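Local coordinates for protein importin-95 (Chaetomium thermophilum, PDB 4XRI) that probably carries protein cargo into the nucleus as an importin-beta transport receptor, a flexible HEAT-repeat solenoid thought to bind a small GTPase, at residues S465-L470 / W482-I487. The protein carries 2 engineered substitutions. Numbering follows the deposited sequence.
Sequences SLFNGL and WALMNI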
# COMPACT_ATOMS: atom_id res chain seq x y z
N SER A 465 2.22 -30.29 14.53
CA SER A 465 3.36 -30.17 13.64
C SER A 465 3.83 -28.72 13.51
O SER A 465 5.02 -28.44 13.47
CB SER A 465 3.02 -30.73 12.26
OG SER A 465 2.06 -29.93 11.60
N LEU A 466 2.87 -27.81 13.45
CA LEU A 466 3.16 -26.39 13.34
C LEU A 466 3.84 -25.87 14.61
O LEU A 466 4.80 -25.11 14.55
CB LEU A 466 1.89 -25.59 13.06
CG LEU A 466 1.22 -25.92 11.72
CD1 LEU A 466 -0.20 -25.41 11.70
CD2 LEU A 466 2.02 -25.34 10.57
N PHE A 467 3.33 -26.30 15.77
CA PHE A 467 3.92 -25.92 17.04
C PHE A 467 5.30 -26.54 17.21
O PHE A 467 6.22 -25.89 17.71
CB PHE A 467 3.02 -26.32 18.21
CG PHE A 467 2.04 -25.25 18.61
CD1 PHE A 467 0.68 -25.47 18.51
CD2 PHE A 467 2.49 -24.02 19.07
CE1 PHE A 467 -0.22 -24.48 18.88
CE2 PHE A 467 1.59 -23.04 19.44
CZ PHE A 467 0.23 -23.27 19.34
N ASN A 468 5.44 -27.80 16.80
CA ASN A 468 6.73 -28.47 16.84
C ASN A 468 7.76 -27.71 16.02
O ASN A 468 8.91 -27.56 16.43
CB ASN A 468 6.60 -29.91 16.33
CG ASN A 468 7.90 -30.69 16.45
OD1 ASN A 468 8.55 -31.00 15.45
ND2 ASN A 468 8.28 -31.00 17.68
N GLY A 469 7.33 -27.22 14.86
CA GLY A 469 8.19 -26.42 14.01
C GLY A 469 8.52 -25.08 14.63
O GLY A 469 9.67 -24.64 14.61
N LEU A 470 7.50 -24.43 15.20
CA LEU A 470 7.68 -23.13 15.82
C LEU A 470 8.63 -23.18 17.01
O LEU A 470 9.47 -22.29 17.18
CB LEU A 470 6.32 -22.57 16.28
CG LEU A 470 6.36 -21.33 17.17
CD1 LEU A 470 7.08 -20.18 16.49
CD2 LEU A 470 4.95 -20.91 17.58
N TRP A 482 2.13 -18.03 10.94
CA TRP A 482 1.12 -17.58 9.98
C TRP A 482 0.01 -18.62 9.80
O TRP A 482 -1.18 -18.28 9.82
CB TRP A 482 1.76 -17.28 8.62
CG TRP A 482 0.75 -16.81 7.62
CD1 TRP A 482 0.02 -15.66 7.69
CD2 TRP A 482 0.36 -17.46 6.40
NE1 TRP A 482 -0.80 -15.56 6.60
CE2 TRP A 482 -0.61 -16.65 5.79
CE3 TRP A 482 0.74 -18.65 5.77
CZ2 TRP A 482 -1.21 -16.98 4.58
CZ3 TRP A 482 0.14 -18.98 4.56
CH2 TRP A 482 -0.82 -18.15 3.98
N ALA A 483 0.41 -19.87 9.63
CA ALA A 483 -0.52 -20.98 9.49
C ALA A 483 -1.39 -21.12 10.73
O ALA A 483 -2.61 -21.27 10.63
CB ALA A 483 0.25 -22.28 9.23
N LEU A 484 -0.76 -21.05 11.90
CA LEU A 484 -1.47 -21.16 13.18
C LEU A 484 -2.51 -20.06 13.37
O LEU A 484 -3.60 -20.31 13.90
CB LEU A 484 -0.46 -21.12 14.34
CG LEU A 484 0.33 -22.41 14.57
CD1 LEU A 484 1.33 -22.22 15.69
CD2 LEU A 484 -0.63 -23.54 14.89
N MET A 485 -2.17 -18.84 12.95
CA MET A 485 -3.10 -17.71 13.02
C MET A 485 -4.32 -17.95 12.14
O MET A 485 -5.46 -17.71 12.57
CB MET A 485 -2.40 -16.42 12.59
CG MET A 485 -1.52 -15.80 13.67
SD MET A 485 -1.09 -14.10 13.26
CE MET A 485 -0.17 -14.33 11.75
N ASN A 486 -4.08 -18.41 10.91
CA ASN A 486 -5.15 -18.78 9.99
C ASN A 486 -6.13 -19.77 10.62
O ASN A 486 -7.34 -19.59 10.54
CB ASN A 486 -4.57 -19.38 8.71
CG ASN A 486 -4.03 -18.32 7.76
OD1 ASN A 486 -4.50 -17.19 7.75
ND2 ASN A 486 -3.04 -18.70 6.97
N ILE A 487 -5.58 -20.81 11.23
CA ILE A 487 -6.37 -21.85 11.89
C ILE A 487 -7.23 -21.28 13.02
O ILE A 487 -8.42 -21.61 13.13
CB ILE A 487 -5.46 -22.95 12.45
CG1 ILE A 487 -4.79 -23.70 11.31
CG2 ILE A 487 -6.24 -23.90 13.34
CD1 ILE A 487 -3.61 -24.53 11.75
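The shortest polar bond, Leu470 N to Leu466 O at 2.9 Å, is internal to helix 455-472 and holds its two contact leucines one turn apart, both with CB directed at helix 477-490. No hydrogen bond crosses between 465-470 and 482-487, so apolar surfaces alone join them here, burying 243 Å² in total. The segment axes approach to 10.2 Å and run roughly antiparallel, at 145° between their N-to-C directions; the nearest CA pair is Leu466 and Leu484.

Leu484 has the largest share of the buried area, and its two methyl branches face mainly different partners. Leu484 CD1 continues the side chain in an extended line (chi2 177°) and sits over one face of the Phe467 ring, 3.9 Å from the centroid and 11° off the ring normal. That position above the ring centre identifies a CH-pi contact. The other branch, Leu484 CD2, lies 3.7 Å from Leu466 CD1 and equally near Leu466 CB; the two leucines slide alongside each other in opposite directions. Leu470 CD2 is a looser neighbour, 4.3 Å from Leu484 CD1.

Leu466 is forked as well. Its CD1 meets Ile487 CD1 tip to tip at 3.5 Å, the closest approach between the segments, while its CD2 lies 3.8 Å from Ala483 CB, a small side chain directed at helix 455-472. Leu466 thus touches Ala483, Leu484 and Ile487, residues on one side of helix 477-490.

All six touching residues are buried, as expected between consecutive antiparallel helices of a HEAT-repeat solenoid. Phe467 and Leu470 also reach Leu513 of helix 503-516, and Leu470 touches Val526 of helix 524-539. Toward the preceding part of the solenoid, Ile487 packs on Thr446 of helix 432-449.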